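Local coordinates for protein peptidoglycan D,D-transpeptidase MrdA (Pseudomonas aeruginosa, PDB 7KIS) that probably cross-links peptidoglycan during cell wall synthesis as a penicillin-binding D,D-transpeptidase of the inner membrane, and binds a diazabicyclooctane inhibitor, at residues Trp475-Leu480 with Asp493-Ile498; Gln464-Leu469 with Val569-Ala574; Lys330-Leu335 with Ala403-Phe408; Arg317-Leu322 with Leu416-Glu421. All blocks are in the same frame, centred on the assembly; numbering follows the deposited sequence.

Interaction 1: residues Trp475-Leu480 with Asp493-Ile498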
loop_
_atom_site.group_PDB
_atom_site.type_symbol
_atom_site.label_atom_id
_atom_site.label_comp_id
_atom_site.label_asym_id
_atom_site.label_seq_id
_atom_site.Cartn_x
_atom_site.Cartn_y
_atom_site.Cartn_z
ATOM N N TRP A 475 -14.388 -6.660 1.031
ATOM C CA TRP A 475 -13.778 -5.398 0.635
ATOM C C TRP A 475 -13.986 -4.379 1.747
ATOM O O TRP A 475 -15.116 -3.958 2.012
ATOM C CB TRP A 475 -14.374 -4.903 -0.679
ATOM C CG TRP A 475 -13.395 -4.864 -1.808
ATOM C CD1 TRP A 475 -13.351 -5.701 -2.884
ATOM C CD2 TRP A 475 -12.317 -3.936 -1.978
ATOM N NE1 TRP A 475 -12.314 -5.353 -3.714
ATOM C CE2 TRP A 475 -11.663 -4.272 -3.180
ATOM C CE3 TRP A 475 -11.841 -2.854 -1.231
ATOM C CZ2 TRP A 475 -10.558 -3.567 -3.651
ATOM C CZ3 TRP A 475 -10.743 -2.155 -1.700
ATOM C CH2 TRP A 475 -10.114 -2.514 -2.899
ATOM N N ILE A 476 -12.893 -3.982 2.393
ATOM C CA ILE A 476 -12.882 -2.869 3.333
ATOM C C ILE A 476 -11.696 -1.988 2.978
ATOM O O ILE A 476 -10.551 -2.457 2.966
ATOM C CB ILE A 476 -12.783 -3.342 4.793
ATOM C CG1 ILE A 476 -13.884 -4.356 5.113
ATOM C CG2 ILE A 476 -12.851 -2.154 5.743
ATOM C CD1 ILE A 476 -13.587 -5.219 6.317
ATOM N N ARG A 477 -11.967 -0.719 2.696
ATOM C CA ARG A 477 -10.927 0.175 2.217
ATOM C C ARG A 477 -9.933 0.483 3.335
ATOM O O ARG A 477 -10.330 0.624 4.496
ATOM C CB ARG A 477 -11.540 1.469 1.686
ATOM C CG ARG A 477 -12.490 1.254 0.521
ATOM C CD ARG A 477 -12.763 2.546 -0.229
ATOM N NE ARG A 477 -13.275 2.287 -1.571
ATOM C CZ ARG A 477 -13.495 3.229 -2.482
ATOM N NH1 ARG A 477 -13.253 4.501 -2.197
ATOM N NH2 ARG A 477 -13.962 2.898 -3.679
ATOM N N PRO A 478 -8.643 0.586 3.021
ATOM C CA PRO A 478 -7.679 1.021 4.035
ATOM C C PRO A 478 -7.987 2.439 4.485
ATOM O O PRO A 478 -8.520 3.254 3.728
ATOM C CB PRO A 478 -6.329 0.944 3.309
ATOM C CG PRO A 478 -6.573 0.083 2.108
ATOM C CD PRO A 478 -8.001 0.302 1.728
ATOM N N HIS A 479 -7.646 2.732 5.736
ATOM C CA HIS A 479 -7.903 4.055 6.282
ATOM C C HIS A 479 -6.926 4.326 7.413
ATOM O O HIS A 479 -6.655 3.443 8.232
ATOM C CB HIS A 479 -9.351 4.187 6.779
ATOM C CG HIS A 479 -9.782 3.083 7.693
ATOM N ND1 HIS A 479 -9.997 3.275 9.041
ATOM C CD2 HIS A 479 -10.051 1.777 7.452
ATOM C CE1 HIS A 479 -10.373 2.135 9.592
ATOM N NE2 HIS A 479 -10.414 1.210 8.650
ATOM N N LEU A 480 -6.405 5.552 7.451
ATOM C CA LEU A 480 -5.518 5.959 8.533
ATOM C C LEU A 480 -6.314 6.360 9.768
ATOM O O LEU A 480 -6.064 5.859 10.869
ATOM C CB LEU A 480 -4.622 7.109 8.071
ATOM C CG LEU A 480 -3.682 6.794 6.905
ATOM C CD1 LEU A 480 -3.494 8.009 6.011
ATOM C CD2 LEU A 480 -2.347 6.302 7.428
ATOM N N ASP A 493 -18.419 5.584 -0.284
ATOM C CA ASP A 493 -18.484 4.780 -1.504
ATOM C C ASP A 493 -17.726 3.478 -1.278
ATOM O O ASP A 493 -16.511 3.403 -1.520
ATOM C CB ASP A 493 -17.914 5.549 -2.694
ATOM C CG ASP A 493 -17.993 4.763 -3.987
ATOM O OD1 ASP A 493 -16.938 4.554 -4.623
ATOM O OD2 ASP A 493 -19.110 4.354 -4.367
ATOM N N PRO A 494 -18.399 2.429 -0.811
ATOM C CA PRO A 494 -17.727 1.141 -0.615
ATOM C C PRO A 494 -17.423 0.461 -1.942
ATOM O O PRO A 494 -17.832 0.900 -3.019
ATOM C CB PRO A 494 -18.730 0.327 0.212
ATOM C CG PRO A 494 -19.739 1.324 0.717
ATOM C CD PRO A 494 -19.781 2.411 -0.308
ATOM N N MET A 495 -16.683 -0.642 -1.844
ATOM C CA MET A 495 -16.398 -1.507 -2.974
ATOM C C MET A 495 -17.099 -2.848 -2.792
ATOM O O MET A 495 -17.137 -3.377 -1.676
ATOM C CB MET A 495 -14.892 -1.741 -3.138
ATOM C CG MET A 495 -14.153 -0.591 -3.805
ATOM S SD MET A 495 -12.999 -1.148 -5.073
ATOM C CE MET A 495 -14.120 -1.527 -6.416
ATOM N N PRO A 496 -17.668 -3.415 -3.854
ATOM C CA PRO A 496 -18.346 -4.709 -3.716
ATOM C C PRO A 496 -17.352 -5.811 -3.388
ATOM O O PRO A 496 -16.235 -5.840 -3.907
ATOM C CB PRO A 496 -18.992 -4.928 -5.091
ATOM C CG PRO A 496 -18.980 -3.581 -5.753
ATOM C CD PRO A 496 -17.775 -2.879 -5.220
ATOM N N ASP A 497 -17.771 -6.725 -2.515
ATOM C CA ASP A 497 -16.917 -7.850 -2.170
ATOM C C ASP A 497 -16.695 -8.733 -3.394
ATOM O O ASP A 497 -17.478 -8.731 -4.349
ATOM C CB ASP A 497 -17.532 -8.668 -1.034
ATOM C CG ASP A 497 -17.714 -7.859 0.238
ATOM O OD1 ASP A 497 -16.925 -6.918 0.466
ATOM O OD2 ASP A 497 -18.647 -8.166 1.012
ATOM N N ILE A 498 -15.608 -9.494 -3.360
ATOM C CA ILE A 498 -15.252 -10.399 -4.445
ATOM C C ILE A 498 -15.798 -11.772 -4.077
ATOM O O ILE A 498 -15.248 -12.468 -3.218
ATOM C CB ILE A 498 -13.744 -10.420 -4.690
ATOM C CG1 ILE A 498 -13.261 -9.012 -5.039
ATOM C CG2 ILE A 498 -13.401 -11.378 -5.813
ATOM C CD1 ILE A 498 -11.785 -8.815 -4.856
HETATM O O HOH W 1 -15.000 -0.916 1.086
#

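Interaction 2: residues Gln464-Leu469 with Val569-Ala574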
loop_
_atom_site.group_PDB
_atom_site.type_symbol
_atom_site.label_atom_id
_atom_site.label_comp_id
_atom_site.label_asym_id
_atom_site.label_seq_id
_atom_site.Cartn_x
_atom_site.Cartn_y
_atom_site.Cartn_z
ATOM N N GLN A 464 -3.448 -3.466 -0.242
ATOM C CA GLN A 464 -4.876 -3.754 -0.163
ATOM C C GLN A 464 -5.207 -5.070 -0.856
ATOM O O GLN A 464 -6.072 -5.823 -0.393
ATOM C CB GLN A 464 -5.681 -2.602 -0.767
ATOM C CG GLN A 464 -7.181 -2.853 -0.845
ATOM C CD GLN A 464 -7.767 -3.370 0.459
ATOM O OE1 GLN A 464 -7.374 -2.946 1.548
ATOM N NE2 GLN A 464 -8.717 -4.293 0.353
ATOM N N MET A 465 -4.526 -5.365 -1.966
ATOM C CA MET A 465 -4.682 -6.669 -2.601
ATOM C C MET A 465 -4.220 -7.784 -1.671
ATOM O O MET A 465 -4.832 -8.857 -1.620
ATOM C CB MET A 465 -3.904 -6.706 -3.915
ATOM C CG MET A 465 -3.623 -8.105 -4.431
ATOM S SD MET A 465 -2.178 -8.181 -5.504
ATOM C CE MET A 465 -1.797 -9.928 -5.417
ATOM N N THR A 466 -3.145 -7.542 -0.918
ATOM C CA THR A 466 -2.666 -8.538 0.032
ATOM C C THR A 466 -3.667 -8.749 1.161
ATOM O O THR A 466 -3.923 -9.889 1.567
ATOM C CB THR A 466 -1.310 -8.115 0.595
ATOM O OG1 THR A 466 -0.510 -7.554 -0.454
ATOM C CG2 THR A 466 -0.592 -9.310 1.193
ATOM N N ALA A 467 -4.235 -7.661 1.688
ATOM C CA ALA A 467 -5.288 -7.790 2.688
ATOM C C ALA A 467 -6.527 -8.458 2.112
ATOM O O ALA A 467 -7.238 -9.173 2.828
ATOM C CB ALA A 467 -5.644 -6.416 3.258
ATOM N N LEU A 468 -6.799 -8.239 0.823
ATOM C CA LEU A 468 -7.956 -8.859 0.186
ATOM C C LEU A 468 -7.806 -10.373 0.111
ATOM O O LEU A 468 -8.764 -11.110 0.372
ATOM C CB LEU A 468 -8.149 -8.271 -1.210
ATOM C CG LEU A 468 -9.572 -7.952 -1.666
ATOM C CD1 LEU A 468 -10.413 -7.427 -0.513
ATOM C CD2 LEU A 468 -9.518 -6.945 -2.799
ATOM N N LEU A 469 -6.615 -10.855 -0.244
ATOM C CA LEU A 469 -6.375 -12.294 -0.249
ATOM C C LEU A 469 -6.448 -12.873 1.157
ATOM O O LEU A 469 -6.829 -14.036 1.331
ATOM C CB LEU A 469 -5.018 -12.596 -0.882
ATOM C CG LEU A 469 -4.911 -12.287 -2.376
ATOM C CD1 LEU A 469 -3.456 -12.219 -2.817
ATOM C CD2 LEU A 469 -5.674 -13.321 -3.187
ATOM N N VAL A 569 4.953 -9.081 -1.122
ATOM C CA VAL A 569 3.743 -8.915 -0.334
ATOM C C VAL A 569 3.528 -10.185 0.486
ATOM O O VAL A 569 4.161 -11.213 0.258
ATOM C CB VAL A 569 2.516 -8.603 -1.213
ATOM C CG1 VAL A 569 2.837 -7.492 -2.200
ATOM C CG2 VAL A 569 2.053 -9.855 -1.942
ATOM N N GLY A 570 2.616 -10.105 1.453
ATOM C CA GLY A 570 2.305 -11.266 2.265
ATOM C C GLY A 570 1.460 -10.974 3.486
ATOM O O GLY A 570 1.513 -9.870 4.038
ATOM N N PHE A 571 0.675 -11.957 3.919
ATOM C CA PHE A 571 -0.100 -11.853 5.143
ATOM C C PHE A 571 0.234 -13.011 6.077
ATOM O O PHE A 571 0.688 -14.074 5.647
ATOM C CB PHE A 571 -1.612 -11.809 4.860
ATOM C CG PHE A 571 -2.128 -12.972 4.058
ATOM C CD1 PHE A 571 -2.644 -14.092 4.690
ATOM C CD2 PHE A 571 -2.125 -12.933 2.673
ATOM C CE1 PHE A 571 -3.131 -15.158 3.956
ATOM C CE2 PHE A 571 -2.610 -13.996 1.934
ATOM C CZ PHE A 571 -3.115 -15.109 2.577
ATOM N N ALA A 572 0.009 -12.786 7.371
ATOM C CA ALA A 572 0.379 -13.759 8.389
ATOM C C ALA A 572 -0.439 -13.500 9.644
ATOM O O ALA A 572 -0.854 -12.361 9.882
ATOM C CB ALA A 572 1.881 -13.682 8.703
ATOM N N PRO A 573 -0.726 -14.539 10.451
ATOM C CA PRO A 573 -0.504 -15.955 10.133
ATOM C C PRO A 573 -1.417 -16.402 8.995
ATOM O O PRO A 573 -2.533 -15.899 8.881
ATOM C CB PRO A 573 -0.846 -16.669 11.444
ATOM C CG PRO A 573 -0.661 -15.627 12.498
ATOM C CD PRO A 573 -1.115 -14.353 11.858
ATOM N N ALA A 574 -0.933 -17.326 8.162
ATOM C CA ALA A 574 -1.660 -17.684 6.948
ATOM C C ALA A 574 -3.040 -18.252 7.256
ATOM O O ALA A 574 -3.995 -18.016 6.506
ATOM C CB ALA A 574 -0.843 -18.679 6.125
#

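Interaction 3: residues Lys330-Leu335 with Ala403-Phe408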
loop_
_atom_site.group_PDB
_atom_site.type_symbol
_atom_site.label_atom_id
_atom_site.label_comp_id
_atom_site.label_asym_id
_atom_site.label_seq_id
_atom_site.Cartn_x
_atom_site.Cartn_y
_atom_site.Cartn_z
ATOM N N LYS A 330 0.494 -12.332 -9.519
ATOM C CA LYS A 330 0.148 -13.660 -10.019
ATOM C C LYS A 330 -0.924 -14.381 -9.206
ATOM O O LYS A 330 -1.746 -15.082 -9.821
ATOM C CB LYS A 330 1.424 -14.507 -10.121
ATOM C CG LYS A 330 2.317 -14.107 -11.286
ATOM C CD LYS A 330 3.675 -14.785 -11.223
ATOM C CE LYS A 330 4.534 -14.396 -12.417
ATOM N NZ LYS A 330 5.648 -15.356 -12.644
ATOM N N PRO A 331 -0.984 -14.280 -7.872
ATOM C CA PRO A 331 -2.137 -14.871 -7.169
ATOM C C PRO A 331 -3.470 -14.311 -7.639
ATOM O O PRO A 331 -4.415 -15.076 -7.874
ATOM C CB PRO A 331 -1.851 -14.534 -5.699
ATOM C CG PRO A 331 -0.376 -14.416 -5.628
ATOM C CD PRO A 331 0.024 -13.778 -6.921
ATOM N N ALA A 332 -3.572 -12.988 -7.781
ATOM C CA ALA A 332 -4.816 -12.385 -8.246
ATOM C C ALA A 332 -5.118 -12.779 -9.687
ATOM O O ALA A 332 -6.283 -12.984 -10.050
ATOM C CB ALA A 332 -4.750 -10.866 -8.103
ATOM N N VAL A 333 -4.084 -12.890 -10.523
ATOM C CA VAL A 333 -4.291 -13.339 -11.896
ATOM C C VAL A 333 -4.780 -14.781 -11.914
ATOM O O VAL A 333 -5.655 -15.145 -12.709
ATOM C CB VAL A 333 -2.996 -13.168 -12.712
ATOM C CG1 VAL A 333 -3.206 -13.609 -14.152
ATOM C CG2 VAL A 333 -2.520 -11.726 -12.653
ATOM N N ALA A 334 -4.236 -15.621 -11.029
ATOM C CA ALA A 334 -4.692 -17.004 -10.941
ATOM C C ALA A 334 -6.162 -17.069 -10.550
ATOM O O ALA A 334 -6.921 -17.887 -11.085
ATOM C CB ALA A 334 -3.834 -17.780 -9.943
ATOM N N LEU A 335 -6.583 -16.212 -9.617
ATOM C CA LEU A 335 -7.990 -16.165 -9.241
ATOM C C LEU A 335 -8.854 -15.647 -10.384
ATOM O O LEU A 335 -10.024 -16.028 -10.496
ATOM C CB LEU A 335 -8.170 -15.292 -8.000
ATOM C CG LEU A 335 -7.808 -15.942 -6.664
ATOM C CD1 LEU A 335 -8.007 -14.958 -5.524
ATOM C CD2 LEU A 335 -8.632 -17.199 -6.440
ATOM N N ALA A 403 -11.120 -6.452 -15.873
ATOM C CA ALA A 403 -12.304 -6.377 -15.026
ATOM C C ALA A 403 -12.067 -7.038 -13.672
ATOM O O ALA A 403 -12.540 -6.544 -12.643
ATOM C CB ALA A 403 -13.495 -7.020 -15.735
ATOM N N PHE A 404 -11.341 -8.160 -13.653
ATOM C CA PHE A 404 -11.101 -8.861 -12.395
ATOM C C PHE A 404 -10.083 -8.126 -11.531
ATOM O O PHE A 404 -10.298 -7.939 -10.327
ATOM C CB PHE A 404 -10.640 -10.293 -12.669
ATOM C CG PHE A 404 -10.759 -11.205 -11.481
ATOM C CD1 PHE A 404 -9.752 -11.266 -10.531
ATOM C CD2 PHE A 404 -11.880 -12.000 -11.312
ATOM C CE1 PHE A 404 -9.860 -12.102 -9.438
ATOM C CE2 PHE A 404 -11.994 -12.839 -10.221
ATOM C CZ PHE A 404 -10.982 -12.890 -9.282
ATOM N N MET A 405 -8.964 -7.704 -12.124
ATOM C CA MET A 405 -7.958 -6.972 -11.364
ATOM C C MET A 405 -8.453 -5.602 -10.924
ATOM O O MET A 405 -7.886 -5.024 -9.991
ATOM C CB MET A 405 -6.674 -6.831 -12.184
ATOM C CG MET A 405 -6.110 -8.156 -12.675
ATOM S SD MET A 405 -5.621 -9.249 -11.326
ATOM C CE MET A 405 -4.080 -8.493 -10.818
ATOM N N SER A 406 -9.495 -5.073 -11.568
ATOM C CA SER A 406 -10.090 -3.825 -11.104
ATOM C C SER A 406 -10.862 -4.039 -9.809
ATOM O O SER A 406 -10.793 -3.210 -8.895
ATOM C CB SER A 406 -10.997 -3.233 -12.181
ATOM O OG SER A 406 -11.152 -1.835 -11.999
ATOM N N ARG A 407 -11.601 -5.147 -9.713
ATOM C CA ARG A 407 -12.320 -5.458 -8.484
ATOM C C ARG A 407 -11.373 -5.693 -7.316
ATOM O O ARG A 407 -11.816 -5.687 -6.162
ATOM C CB ARG A 407 -13.223 -6.676 -8.693
ATOM C CG ARG A 407 -14.149 -6.545 -9.890
ATOM C CD ARG A 407 -15.521 -7.144 -9.625
ATOM N NE ARG A 407 -15.447 -8.530 -9.178
ATOM C CZ ARG A 407 -15.548 -9.580 -9.985
ATOM N NH1 ARG A 407 -15.723 -9.401 -11.288
ATOM N NH2 ARG A 407 -15.474 -10.808 -9.491
ATOM N N PHE A 408 -10.086 -5.901 -7.588
ATOM C CA PHE A 408 -9.066 -6.011 -6.555
ATOM C C PHE A 408 -8.494 -4.657 -6.155
ATOM O O PHE A 408 -7.662 -4.597 -5.243
ATOM C CB PHE A 408 -7.931 -6.927 -7.023
ATOM C CG PHE A 408 -8.027 -8.330 -6.500
ATOM C CD1 PHE A 408 -8.997 -9.198 -6.972
ATOM C CD2 PHE A 408 -7.145 -8.783 -5.532
ATOM C CE1 PHE A 408 -9.086 -10.492 -6.488
ATOM C CE2 PHE A 408 -7.228 -10.074 -5.044
ATOM C CZ PHE A 408 -8.200 -10.929 -5.524
#

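Interaction 4: residues Arg317-Leu322 with Leu416-Glu421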
loop_
_atom_site.group_PDB
_atom_site.type_symbol
_atom_site.label_atom_id
_atom_site.label_comp_id
_atom_site.label_asym_id
_atom_site.label_seq_id
_atom_site.Cartn_x
_atom_site.Cartn_y
_atom_site.Cartn_z
ATOM N N ARG A 317 6.219 7.851 -1.824
ATOM C CA ARG A 317 6.268 6.663 -2.667
ATOM C C ARG A 317 5.078 5.738 -2.456
ATOM O O ARG A 317 4.757 4.949 -3.351
ATOM C CB ARG A 317 7.572 5.904 -2.418
ATOM C CG ARG A 317 8.802 6.796 -2.423
ATOM C CD ARG A 317 10.085 5.987 -2.330
ATOM N NE ARG A 317 11.146 6.537 -3.168
ATOM C CZ ARG A 317 11.864 7.612 -2.860
ATOM N NH1 ARG A 317 11.638 8.262 -1.726
ATOM N NH2 ARG A 317 12.811 8.038 -3.684
ATOM N N VAL A 318 4.413 5.819 -1.303
ATOM C CA VAL A 318 3.245 4.979 -1.064
ATOM C C VAL A 318 2.079 5.423 -1.938
ATOM O O VAL A 318 1.352 4.592 -2.497
ATOM C CB VAL A 318 2.869 5.000 0.429
ATOM C CG1 VAL A 318 1.506 4.363 0.646
ATOM C CG2 VAL A 318 3.928 4.294 1.255
ATOM N N LEU A 319 1.895 6.731 -2.092
ATOM C CA LEU A 319 0.709 7.280 -2.738
ATOM C C LEU A 319 0.934 7.653 -4.195
ATOM O O LEU A 319 0.066 7.393 -5.034
ATOM C CB LEU A 319 0.222 8.514 -1.973
ATOM C CG LEU A 319 -0.112 8.269 -0.503
ATOM C CD1 LEU A 319 -0.836 9.464 0.097
ATOM C CD2 LEU A 319 -0.943 7.005 -0.363
ATOM N N ARG A 320 2.076 8.258 -4.518
ATOM C CA ARG A 320 2.364 8.695 -5.877
ATOM C C ARG A 320 3.524 7.931 -6.502
ATOM O O ARG A 320 3.982 8.301 -7.589
ATOM C CB ARG A 320 2.645 10.199 -5.893
ATOM C CG ARG A 320 1.521 11.022 -5.286
ATOM C CD ARG A 320 1.922 12.473 -5.093
ATOM N NE ARG A 320 0.929 13.207 -4.315
ATOM C CZ ARG A 320 0.947 13.310 -2.990
ATOM N NH1 ARG A 320 1.909 12.726 -2.290
ATOM N NH2 ARG A 320 0.002 13.998 -2.362
ATOM N N GLY A 321 4.002 6.874 -5.851
ATOM C CA GLY A 321 5.007 6.020 -6.451
ATOM C C GLY A 321 4.371 4.854 -7.176
ATOM O O GLY A 321 3.842 3.935 -6.545
ATOM N N LEU A 322 4.413 4.882 -8.502
ATOM C CA LEU A 322 3.739 3.895 -9.335
ATOM C C LEU A 322 4.777 2.961 -9.944
ATOM O O LEU A 322 5.707 3.415 -10.619
ATOM C CB LEU A 322 2.909 4.586 -10.414
ATOM C CG LEU A 322 1.927 5.595 -9.813
ATOM C CD1 LEU A 322 2.284 7.016 -10.220
ATOM C CD2 LEU A 322 0.497 5.264 -10.196
ATOM N N LEU A 416 -9.407 5.107 2.040
ATOM C CA LEU A 416 -10.507 5.995 2.395
ATOM C C LEU A 416 -10.052 7.436 2.597
ATOM O O LEU A 416 -10.723 8.361 2.128
ATOM C CB LEU A 416 -11.206 5.488 3.660
ATOM C CG LEU A 416 -12.317 6.377 4.225
ATOM C CD1 LEU A 416 -13.409 6.606 3.188
ATOM C CD2 LEU A 416 -12.899 5.772 5.490
ATOM N N ASP A 417 -8.924 7.649 3.277
ATOM C CA ASP A 417 -8.511 8.985 3.700
ATOM C C ASP A 417 -7.014 9.205 3.467
ATOM O O ASP A 417 -6.243 9.471 4.384
ATOM C CB ASP A 417 -8.864 9.206 5.170
ATOM C CG ASP A 417 -8.485 8.024 6.045
ATOM O OD1 ASP A 417 -7.612 7.233 5.635
ATOM O OD2 ASP A 417 -9.063 7.886 7.143
ATOM N N MET A 418 -6.587 9.094 2.212
ATOM C CA MET A 418 -5.202 9.345 1.834
ATOM C C MET A 418 -5.167 10.428 0.765
ATOM O O MET A 418 -5.703 10.239 -0.332
ATOM C CB MET A 418 -4.529 8.065 1.340
ATOM C CG MET A 418 -4.189 7.096 2.461
ATOM S SD MET A 418 -3.236 5.667 1.918
ATOM C CE MET A 418 -3.178 4.705 3.427
ATOM N N PHE A 419 -4.538 11.558 1.086
ATOM C CA PHE A 419 -4.549 12.712 0.196
ATOM C C PHE A 419 -3.597 12.506 -0.972
ATOM O O PHE A 419 -2.418 12.190 -0.780
ATOM C CB PHE A 419 -4.180 13.997 0.935
ATOM C CG PHE A 419 -4.127 15.196 0.031
ATOM C CD1 PHE A 419 -5.291 15.714 -0.513
ATOM C CD2 PHE A 419 -2.917 15.778 -0.310
ATOM C CE1 PHE A 419 -5.254 16.802 -1.360
ATOM C CE2 PHE A 419 -2.872 16.871 -1.159
ATOM C CZ PHE A 419 -4.044 17.381 -1.687
ATOM N N GLY A 420 -4.112 12.689 -2.185
ATOM C CA GLY A 420 -3.277 12.639 -3.367
ATOM C C GLY A 420 -2.852 11.250 -3.774
ATOM O O GLY A 420 -1.752 11.076 -4.309
ATOM N N GLU A 421 -3.692 10.248 -3.533
ATOM C CA GLU A 421 -3.368 8.889 -3.941
ATOM C C GLU A 421 -3.485 8.768 -5.454
ATOM O O GLU A 421 -4.528 9.081 -6.033
ATOM C CB GLU A 421 -4.299 7.895 -3.248
ATOM C CG GLU A 421 -3.734 6.490 -3.105
ATOM C CD GLU A 421 -4.803 5.468 -2.756
ATOM O OE1 GLU A 421 -4.736 4.331 -3.270
ATOM O OE2 GLU A 421 -5.711 5.804 -1.967
#

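Interaction 1: residues Trp475-Leu480 with Asp493-Ile498
Trp475 and Met495 make the apolar part of this contact, their side chains lying alongside and pointing the same way. Met495 CB sits over a face of the five-membered ring of Trp475, 3.9 Å from its centroid. Bends at chi2 and chi3 (-135° and 77°) then carry Met495 SD over the six-membered ring of Trp475, 3.8 Å from that centroid: a CH-pi and a Met-aromatic contact made by one chain. Ile498 adds its CD1 methyl 3.7 Å from Trp475 NE1, whose N-H has the carbonyl of Arg407 as its probable hydrogen-bond partner.

One direct hydrogen bond ties the backbone to a side chain. Trp475 N donates a nearly straight hydrogen bond (173°) to Asp497 OD1 at 2.6 Å, arriving tilted out of the carboxylate plane. The same oxygen is hydrogen-bonded to His474 ND1, so two groups grip it. A water adds weak bonds to Trp475 O and Met495 N.

The ionic part is looser. Arg477 NH2 lies 3.5 Å from Asp493 OD1, which is well out of the guanidinium plane, so charge attraction acts without a directed N-H. Asp493 O sits over the centre of one guanidinium face, 3.2 Å from Arg477 CZ, while Met495 CG meets the edge in plane.

The arrangement joins the loops before and after strand 481-484, within the transpeptidase domain and away from the inhibitor pocket.

Interaction 2: residues Gln464-Leu469 with Val569-Ala574
Thr466, on helix 459-470, is wedged against strand 566-572 with its two branches used differently. Thr466 OG1 faces Val569, 3.3 Å from its CB, while Thr466 CG2 reaches the strand backbone, 3.3 Å from Gly570 N. This division follows from the first torsion (chi1 -40°), which sets OG1 beside the backbone N and CG2 anti to it. The hydroxyl is hydrogen-bonded to the carbonyl of Leu462, one turn earlier, so its polar need is met within the helix although it abuts an apolar valine. With no side chain, Gly570 presents bare backbone to the threonine methyl.

The axes of helix segment 464-469 and strand segment 569-572 approach to 7.8 Å, their N-to-C directions 38° apart. This is the helix-on-sheet layering of the penicillin-binding transpeptidase fold: strand 566-572 runs in the five-stranded antiparallel sheet between 579-585 and 536-541, the latter carrying the Lys-Ser-Gly-Thr motif of these enzymes. Val569 pairs through its backbone with Lys538 of that motif, and its side chain is about 9 Å from that of Ser327, the predicted acylated serine.

Phe571 stands up from the strand toward the helix, its CG held between the backbone N and carbonyl carbon (chi1 56°). The ring comes obliquely to the helix, with Phe571 CD2 3.7 Å from Thr466 O and CE2 4.0 Å from Leu469 CB. Ala574 O lies in plane at the ring edge, and Asp510 of helix 504-518 also touches Phe571.

Interaction 3: residues Lys330-Leu335 with Ala403-Phe408
Ala332 and Leu335 meet Phe404, Met405 and Phe408 in a buried, apolar helix-to-helix contact near the active site; the Val333 side chain is about 9 Å from that of Ser327. It joins the helix that carries Lys330, of the Ser-X-X-Lys motif begun by the predicted nucleophile Ser327, to the C-terminal part of helix 398-407 and Phe408 just after it. The axes of segments 330-335 and 403-407 pass 9.7 Å apart, their N-to-C directions 124° apart.

Ala332 CB meets both Met405 and Phe408. It lies over one face of the Phe408 ring, 4.2 Å from the centroid and 16° off the normal, a CH-pi contact. Ala332 CB is also 3.7 Å from Met405 CE, because bends at chi2 and chi3 fold the methionine chain toward helix 330-340. Met405 CE also touches Val333 CG2 at 4.0 Å. Leu335 divides its contacts between the two rings: Leu335 CD1 approaches the edge of Phe408, 4.0 Å from CZ, whereas CB lies 3.9 Å from Phe404 CE1. With CG anti to the backbone N (chi1 -163°), the Phe404 ring is carried toward the Leu335 carbonyl, Phe404 CZ being 3.5 Å from Leu335 O.

Lys330 points away from this interface, its NZ forming a salt bridge with Asp386 and a hydrogen bond with Ser384. Helix 386-396 packs on Val333 through Phe389 and Leu392, helix 504-518 packs on Leu335, and Met465 of helix 459-470 touches both Ala332 and Phe408.

Interaction 4: residues Arg317-Leu322 with Leu416-Glu421
Leu319 pushes its two methyl carbons into the bend at Met418-Glu421. Leu319 CD1 lies 3.3 Å from Phe419 O; Leu319 CD2 lies 3.5 Å from Met418 SD and 3.9 Å from Glu421 CG. The leucine crosses the methionine and the glutamate each at about a right angle.

Arg320 flanks the same bend. Its chain is extended from CG to NE, which lays the guanidinium along the turn. Gly420 O sits over one face of that group, 3.4 Å from Arg320 NE, and Phe419 CD2 lies in plane at its edge, 4.0 Å from Arg320 NH2. Neither nearby carbonyl is met by a well-aimed N-H, so the group rests against the peptides without hydrogen-bonding to them.

What shapes this surface is a type II beta turn from Met418 to Glu421, with Gly420 at its third position, where the positive phi (75°) favours glycine. Beyond the turn, the Glu421 carboxylate is anchored by the backbone N-H groups of Val414 and Ala415, and the backbone of Leu319 bonds to Ala422. Strand 280-286 supports the contact through Met283, which touches both Leu319 and Met418, while Ile460 of helix 459-470 packs against Met418 and Glu421.

How the interactions relate
All four contacts lie in the transpeptidase domain, where helix 459-470 and the loop that follows it are shared ground. Along the chain interaction 4 opens first and encloses interaction 3; interaction 2 opens later and encloses interaction 1. Interaction 1 touches each of the others: the Trp475 indole joins the end of segment 403-408, Leu468 packs on Trp475 and Ile498, and Leu480 N reaches Asp417. Helix 459-470 links interactions 2 and 3, where Leu469 meets Leu335. Interactions 3 and 4 are about 21 Å apart between centres, without touching. The series thus runs from helices near the predicted nucleophile, through helix 459-470 and the sheet, to the loops of interactions 1 and 4, the latter nearest the chain centre.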